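Long-range contacts in transcriptional regulator, IclR family (Ruegeria sp. TM1040, PDB 3R4K), which probably binds DNA through an N-terminal helix-turn-helix domain and regulates transcription, with a C-terminal domain of the IclR effector-binding type: residues L103-H113 with M125-F133; P202-L211 with T243-F254. All blocks are in the same frame, centred on the assembly; numbering follows the deposited sequence.

Contact 1. Residues L103-H113 with M125-F133; sequences LQGEQLASLSH and MEDAEVLTF
His113 and Asp127 meet through a hydrogen bond from ND1 of the imidazole to OD1 of the carboxylate, 2.9 Å long. The acceptor lies close to the ring plane, yet the ring reaches OD1 from above the carboxylate, and the two planes stand 55° apart. With CG between its backbone N and carbonyl carbon (chi1 67°), the histidine turns its ring toward the loop 125-128. There CB of selenomethionine Met125 sits over one ring face, offset toward the rim and 4.2 Å from the centroid, a CH-pi contact. A water bridges His113 N and Asp127 OD2, giving the carboxylate a second tie to the same residue.

Beyond this end the backbones pair. Leu131 N donates to Leu108 O, Ser110 N to Glu129 O at 2.8 Å, and Ala128 N to Ser110 O at 2.7 Å, the last from within the type II turn Glu126-Glu129. Leu131 lays CD2 against Leu108 CG at 4.1 Å and against Ser110 CB. On the other face of the strands, Val130 CG2 lies across the amide end of Gln107.

Phe133 closes the far end. Its ring receives Leu103 CD2 at the edge, 3.8 Å from CZ, and Glu106 O also near its plane, while Leu108 CB approaches obliquely; Val142 of helix 137-143 also packs on it. Those three backbone bonds and the non-hydrogen-bonded pair Ala109-Val130 place 129-131, a short, weakly bonded strand, beside 107-113, at 136° rather than strictly antiparallel. It is one of the two outermost strands of the six-stranded sheet in the profilin-like, GAF-clan domain of IclR regulators.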
# COMPACT_ATOMS: atom_id res chain seq x y z
N LEU A 103 7.91 -7.77 11.16
CA LEU A 103 6.83 -8.37 11.93
C LEU A 103 6.02 -9.29 11.01
O LEU A 103 5.55 -8.86 9.95
CB LEU A 103 5.93 -7.30 12.56
CG LEU A 103 6.42 -6.70 13.87
CD1 LEU A 103 5.61 -5.49 14.24
CD2 LEU A 103 6.36 -7.70 14.99
N GLN A 104 5.96 -10.57 11.37
CA GLN A 104 5.21 -11.57 10.62
C GLN A 104 4.15 -12.07 11.59
O GLN A 104 4.32 -13.09 12.27
CB GLN A 104 6.12 -12.68 10.06
CG GLN A 104 6.62 -12.40 8.64
CD GLN A 104 7.20 -13.63 7.97
OE1 GLN A 104 8.42 -13.76 7.78
NE2 GLN A 104 6.35 -14.58 7.58
N GLY A 105 3.10 -11.27 11.70
CA GLY A 105 2.02 -11.51 12.64
C GLY A 105 2.45 -11.02 14.01
O GLY A 105 2.73 -9.83 14.19
N GLU A 106 2.55 -11.95 14.96
CA GLU A 106 2.95 -11.64 16.32
C GLU A 106 4.45 -11.94 16.58
O GLU A 106 4.93 -11.71 17.70
CB GLU A 106 2.06 -12.39 17.33
CG GLU A 106 0.82 -11.59 17.68
CD GLU A 106 0.10 -11.95 18.97
OE1 GLU A 106 0.28 -13.08 19.47
OE2 GLU A 106 -0.68 -11.10 19.44
N GLN A 107 5.21 -12.37 15.55
CA GLN A 107 6.65 -12.62 15.72
C GLN A 107 7.50 -11.71 14.81
O GLN A 107 7.00 -11.14 13.84
CB GLN A 107 6.99 -14.11 15.48
CG GLN A 107 6.73 -14.62 14.06
CD GLN A 107 7.27 -16.02 13.83
OE1 GLN A 107 7.25 -16.89 14.72
NE2 GLN A 107 7.73 -16.27 12.61
N LEU A 108 8.78 -11.59 15.17
CA LEU A 108 9.76 -10.78 14.44
C LEU A 108 10.79 -11.72 13.77
O LEU A 108 11.48 -12.48 14.45
CB LEU A 108 10.43 -9.77 15.39
CG LEU A 108 11.43 -8.81 14.77
CD1 LEU A 108 10.72 -7.74 13.93
CD2 LEU A 108 12.29 -8.18 15.83
N ALA A 109 10.84 -11.70 12.42
CA ALA A 109 11.71 -12.58 11.64
C ALA A 109 12.73 -11.82 10.77
O ALA A 109 12.34 -10.91 10.04
CB ALA A 109 10.86 -13.48 10.75
N SER A 110 14.04 -12.20 10.85
CA SER A 110 15.10 -11.59 10.05
C SER A 110 14.92 -12.11 8.64
O SER A 110 14.98 -13.33 8.43
CB SER A 110 16.49 -11.90 10.60
OG SER A 110 17.46 -11.03 10.04
N LEU A 111 14.62 -11.22 7.68
CA LEU A 111 14.28 -11.67 6.33
C LEU A 111 15.27 -11.26 5.22
O LEU A 111 15.22 -11.84 4.14
CB LEU A 111 12.86 -11.20 6.01
CG LEU A 111 11.79 -11.94 6.87
CD1 LEU A 111 10.44 -11.24 6.80
CD2 LEU A 111 11.71 -13.46 6.54
N SER A 112 16.20 -10.34 5.50
CA SER A 112 17.23 -9.93 4.55
C SER A 112 18.43 -9.47 5.34
O SER A 112 18.27 -8.90 6.43
CB SER A 112 16.75 -8.87 3.56
OG SER A 112 16.47 -7.62 4.14
N HIS A 113 19.64 -9.79 4.85
CA HIS A 113 20.88 -9.40 5.50
C HIS A 113 21.96 -9.13 4.47
O HIS A 113 21.84 -9.53 3.32
CB HIS A 113 21.35 -10.47 6.51
CG HIS A 113 21.76 -11.77 5.88
ND1 HIS A 113 20.85 -12.81 5.72
CD2 HIS A 113 22.96 -12.15 5.37
CE1 HIS A 113 21.52 -13.79 5.13
NE2 HIS A 113 22.80 -13.44 4.88
N MSE A 125 24.33 -15.05 9.70
CA MSE A 125 22.88 -15.16 9.76
C MSE A 125 22.33 -16.13 8.74
O MSE A 125 23.00 -16.54 7.78
CB MSE A 125 22.24 -13.81 9.48
CG MSE A 125 22.95 -12.67 10.10
SE MSE A 125 21.74 -11.62 11.04
CE MSE A 125 21.06 -12.87 12.45
N GLU A 126 21.04 -16.42 8.92
CA GLU A 126 20.19 -17.20 8.04
C GLU A 126 18.88 -16.46 7.97
O GLU A 126 18.42 -15.92 8.99
CB GLU A 126 20.02 -18.63 8.55
CG GLU A 126 19.95 -19.66 7.45
CD GLU A 126 19.79 -21.09 7.94
OE1 GLU A 126 18.76 -21.72 7.59
OE2 GLU A 126 20.68 -21.57 8.67
N ASP A 127 18.30 -16.35 6.77
CA ASP A 127 17.03 -15.65 6.66
C ASP A 127 15.92 -16.54 7.23
O ASP A 127 16.07 -17.76 7.26
CB ASP A 127 16.75 -15.19 5.22
CG ASP A 127 17.64 -14.04 4.79
OD1 ASP A 127 18.02 -13.20 5.66
OD2 ASP A 127 17.96 -13.96 3.58
N ALA A 128 14.86 -15.90 7.75
CA ALA A 128 13.69 -16.48 8.41
C ALA A 128 14.02 -16.90 9.87
O ALA A 128 13.25 -17.64 10.49
CB ALA A 128 13.11 -17.66 7.62
N GLU A 129 15.13 -16.37 10.42
CA GLU A 129 15.48 -16.60 11.82
C GLU A 129 14.54 -15.75 12.70
O GLU A 129 14.33 -14.56 12.42
CB GLU A 129 16.96 -16.25 12.06
CG GLU A 129 17.43 -16.47 13.49
CD GLU A 129 18.91 -16.75 13.67
OE1 GLU A 129 19.75 -16.00 13.11
OE2 GLU A 129 19.23 -17.71 14.41
N VAL A 130 13.93 -16.36 13.70
CA VAL A 130 12.99 -15.67 14.60
C VAL A 130 13.79 -15.04 15.75
O VAL A 130 14.60 -15.70 16.39
CB VAL A 130 11.85 -16.60 15.09
CG1 VAL A 130 10.90 -15.87 16.04
CG2 VAL A 130 11.08 -17.18 13.91
N LEU A 131 13.57 -13.74 15.96
CA LEU A 131 14.25 -12.95 16.98
C LEU A 131 13.33 -12.74 18.18
O LEU A 131 12.11 -12.61 18.02
CB LEU A 131 14.70 -11.59 16.44
CG LEU A 131 15.50 -11.52 15.12
CD1 LEU A 131 16.42 -12.72 14.87
CD2 LEU A 131 14.66 -11.22 14.00
N THR A 132 13.92 -12.72 19.38
CA THR A 132 13.13 -12.49 20.59
C THR A 132 12.87 -10.98 20.72
O THR A 132 13.69 -10.17 20.27
CB THR A 132 13.82 -13.10 21.82
OG1 THR A 132 15.05 -12.43 22.05
CG2 THR A 132 14.05 -14.60 21.69
N PHE A 133 11.74 -10.60 21.33
CA PHE A 133 11.43 -9.19 21.53
C PHE A 133 12.27 -8.59 22.66
O PHE A 133 12.61 -7.41 22.63
CB PHE A 133 9.94 -8.98 21.81
CG PHE A 133 9.08 -9.05 20.56
CD1 PHE A 133 9.13 -8.04 19.60
CD2 PHE A 133 8.22 -10.12 20.35
CE1 PHE A 133 8.35 -8.11 18.44
CE2 PHE A 133 7.43 -10.18 19.19
CZ PHE A 133 7.51 -9.19 18.25
O HOH W 1 19.60 -11.81 2.36
O HOH W 2 24.44 -16.25 5.02

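Contact 2. Residues P202-L211 with T243-F254; sequences PIFGPDRAVL and TERIGGACPPEF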
# COMPACT_ATOMS: atom_id res chain seq x y z
N PRO A 202 13.94 1.32 14.66
CA PRO A 202 12.68 0.82 14.10
C PRO A 202 12.44 1.34 12.68
O PRO A 202 12.94 2.40 12.30
CB PRO A 202 11.64 1.36 15.07
CG PRO A 202 12.24 2.65 15.56
CD PRO A 202 13.72 2.43 15.61
N ILE A 203 11.69 0.56 11.88
CA ILE A 203 11.28 0.91 10.52
C ILE A 203 9.79 1.09 10.59
O ILE A 203 9.08 0.24 11.16
CB ILE A 203 11.74 -0.14 9.46
CG1 ILE A 203 13.28 -0.32 9.46
CG2 ILE A 203 11.22 0.19 8.04
CD1 ILE A 203 14.17 0.98 9.12
N PHE A 204 9.32 2.23 10.10
CA PHE A 204 7.91 2.57 10.15
C PHE A 204 7.32 2.54 8.77
O PHE A 204 7.97 3.01 7.82
CB PHE A 204 7.71 3.95 10.81
CG PHE A 204 8.17 4.04 12.25
CD1 PHE A 204 7.41 3.47 13.28
CD2 PHE A 204 9.32 4.73 12.60
CE1 PHE A 204 7.83 3.55 14.61
CE2 PHE A 204 9.73 4.83 13.93
CZ PHE A 204 8.98 4.24 14.93
N GLY A 205 6.10 2.04 8.66
CA GLY A 205 5.37 1.98 7.39
C GLY A 205 4.61 3.25 7.06
O GLY A 205 4.60 4.21 7.85
N PRO A 206 3.92 3.28 5.89
CA PRO A 206 3.16 4.48 5.49
C PRO A 206 2.07 4.93 6.50
O PRO A 206 1.80 6.12 6.59
CB PRO A 206 2.53 4.08 4.16
CG PRO A 206 3.42 3.00 3.62
CD PRO A 206 3.84 2.24 4.85
N ASP A 207 1.51 3.98 7.27
CA ASP A 207 0.48 4.24 8.28
C ASP A 207 1.06 4.70 9.65
O ASP A 207 0.29 4.87 10.61
CB ASP A 207 -0.37 2.97 8.48
CG ASP A 207 0.36 1.72 8.95
OD1 ASP A 207 1.61 1.71 8.90
OD2 ASP A 207 -0.31 0.74 9.31
N ARG A 208 2.41 4.90 9.74
CA ARG A 208 3.15 5.32 10.94
C ARG A 208 3.31 4.19 11.98
O ARG A 208 3.86 4.44 13.06
CB ARG A 208 2.54 6.55 11.62
CG ARG A 208 2.60 7.80 10.80
CD ARG A 208 2.67 9.04 11.65
NE ARG A 208 1.43 9.30 12.37
CZ ARG A 208 1.19 10.42 13.05
NH1 ARG A 208 2.10 11.39 13.08
NH2 ARG A 208 0.03 10.60 13.67
N ALA A 209 2.86 2.96 11.67
CA ALA A 209 3.02 1.83 12.59
C ALA A 209 4.38 1.19 12.36
O ALA A 209 4.89 1.20 11.23
CB ALA A 209 1.92 0.80 12.37
N VAL A 210 4.97 0.65 13.44
CA VAL A 210 6.26 -0.03 13.39
C VAL A 210 6.08 -1.34 12.55
O VAL A 210 5.14 -2.09 12.80
CB VAL A 210 6.85 -0.25 14.83
CG1 VAL A 210 6.03 -1.22 15.66
CG2 VAL A 210 8.32 -0.66 14.79
N LEU A 211 6.94 -1.52 11.50
CA LEU A 211 6.95 -2.69 10.58
C LEU A 211 7.95 -3.76 10.99
O LEU A 211 7.78 -4.95 10.70
CB LEU A 211 7.39 -2.27 9.15
CG LEU A 211 6.46 -1.53 8.26
CD1 LEU A 211 7.03 -1.53 6.89
CD2 LEU A 211 5.09 -2.16 8.22
N THR A 243 12.96 3.84 5.29
CA THR A 243 11.61 4.31 5.60
C THR A 243 11.10 5.12 4.38
O THR A 243 9.96 4.93 3.96
CB THR A 243 11.61 5.11 6.94
OG1 THR A 243 12.00 4.24 8.01
CG2 THR A 243 10.25 5.67 7.29
N GLU A 244 11.97 5.93 3.77
CA GLU A 244 11.68 6.75 2.60
C GLU A 244 11.41 5.87 1.36
O GLU A 244 10.46 6.18 0.63
CB GLU A 244 12.83 7.71 2.36
CG GLU A 244 12.55 8.79 1.34
CD GLU A 244 13.83 9.34 0.72
OE1 GLU A 244 14.13 8.97 -0.43
OE2 GLU A 244 14.55 10.10 1.41
N ARG A 245 12.21 4.78 1.12
CA ARG A 245 12.03 3.89 -0.03
C ARG A 245 10.69 3.11 0.02
O ARG A 245 10.27 2.56 -1.00
CB ARG A 245 13.20 2.89 -0.17
CG ARG A 245 14.60 3.50 -0.41
CD ARG A 245 14.97 3.71 -1.87
NE ARG A 245 15.02 2.46 -2.65
CZ ARG A 245 14.25 2.21 -3.71
NH1 ARG A 245 13.37 3.10 -4.14
NH2 ARG A 245 14.36 1.05 -4.36
N ILE A 246 10.01 3.09 1.19
CA ILE A 246 8.74 2.39 1.35
C ILE A 246 7.61 3.38 1.67
O ILE A 246 6.51 2.94 1.99
CB ILE A 246 8.82 1.22 2.38
CG1 ILE A 246 9.14 1.74 3.81
CG2 ILE A 246 9.79 0.12 1.93
CD1 ILE A 246 8.66 0.85 4.95
N GLY A 247 7.86 4.68 1.56
CA GLY A 247 6.86 5.72 1.81
C GLY A 247 6.36 5.80 3.24
O GLY A 247 5.21 6.20 3.48
N GLY A 248 7.22 5.41 4.17
CA GLY A 248 6.90 5.40 5.59
C GLY A 248 6.88 6.77 6.24
O GLY A 248 7.38 7.75 5.69
N ALA A 249 6.25 6.84 7.41
CA ALA A 249 6.15 8.06 8.21
C ALA A 249 6.40 7.71 9.66
O ALA A 249 5.91 6.68 10.14
CB ALA A 249 4.79 8.72 8.04
N CYS A 250 7.21 8.53 10.34
CA CYS A 250 7.58 8.32 11.73
C CYS A 250 6.50 8.85 12.65
O CYS A 250 5.93 9.91 12.36
CB CYS A 250 8.93 8.98 12.02
SG CYS A 250 10.29 8.37 10.98
N PRO A 251 6.19 8.17 13.77
CA PRO A 251 5.20 8.73 14.70
C PRO A 251 5.80 9.91 15.50
O PRO A 251 7.02 10.03 15.53
CB PRO A 251 4.86 7.53 15.59
CG PRO A 251 6.07 6.72 15.61
CD PRO A 251 6.77 6.92 14.29
N PRO A 252 4.99 10.82 16.13
CA PRO A 252 5.60 11.95 16.86
C PRO A 252 6.54 11.53 18.00
O PRO A 252 7.54 12.22 18.25
CB PRO A 252 4.38 12.72 17.41
CG PRO A 252 3.22 11.80 17.30
CD PRO A 252 3.51 10.88 16.15
N GLU A 253 6.24 10.38 18.65
CA GLU A 253 7.01 9.78 19.75
C GLU A 253 8.43 9.31 19.33
O GLU A 253 9.21 8.88 20.19
CB GLU A 253 6.23 8.61 20.40
CG GLU A 253 5.79 7.52 19.42
CD GLU A 253 4.32 7.51 19.04
OE1 GLU A 253 3.80 8.57 18.62
OE2 GLU A 253 3.71 6.42 19.10
N PHE A 254 8.76 9.38 18.01
CA PHE A 254 10.05 8.99 17.47
C PHE A 254 10.92 10.24 17.24
O PHE A 254 10.52 11.14 16.49
CB PHE A 254 9.90 8.15 16.18
CG PHE A 254 11.21 7.70 15.59
CD1 PHE A 254 11.92 6.64 16.14
CD2 PHE A 254 11.75 8.35 14.48
CE1 PHE A 254 13.14 6.24 15.60
CE2 PHE A 254 12.97 7.94 13.94
CZ PHE A 254 13.66 6.89 14.50
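A Schellman motif ends helix 225-245, and the chain that leaves it packs along the turn of the hairpin formed by strands 196-204 and 210-219. The evidence for the cap is the bond pair Gly248 N to Thr243 O and Gly247 N to Glu244 O, with Gly247 at positive phi. Beyond it, Ala249 N donates to Gly205 O at 3.1 Å, from above the carbonyl plane; Arg208 N reaches the same oxygen from the opposite face, closing the type I turn Gly205-Arg208. That one oxygen therefore joins the hairpin turn to the C-terminal tail.

Ile246 puts CD1 tip to tip with Leu211 CD1 at 3.5 Å, and Ile79 of helix 79-94 touches both side chains. Pro206 lies against the carbonyl oxygens of Ile246 and Gly247, and also packs on Ala71 of the second subunit.

Phe204 turns its ring to the tail, CG anti to the carbonyl carbon (chi1 -63°). Pro251 CD stands over the ring centre, 3.4 Å from the centroid and 6° off the normal, while the ring edge points at the face of Phe254 in a T-shaped pair with planes at 70°. Pro202 CG approaches Phe254 CE1 obliquely. Arg208 lies along residues 249-252, its chain bent at chi3: its CG meets Ala249 CB at 3.6 Å, and Pro252 CD sits over one face of its guanidinium, 3.4 Å from NH1.

How the contacts relate
Following the chain from the N terminus, the helix-turn-helix region and helix 79-94 precede both contacts. Contact 1 then closes a short loop of 11 residues between 103-113 and 125-133. Contact 2 comes later, closing a longer excursion of 31 residues, mostly the rest of strand 210-219 and helix 225-245. The two are in series, neither enclosing nor crossing the other, with centres about 18 Å apart. They share one sheet: strands 97-104 and 210-219 are neighbours, and Leu103 N lies 2.9 Å from Leu211 O, a probable hydrogen bond. Contact 1 thus adds one of the sheet's two outermost strands, whereas contact 2 fastens the C-terminal tail to a hairpin of that sheet.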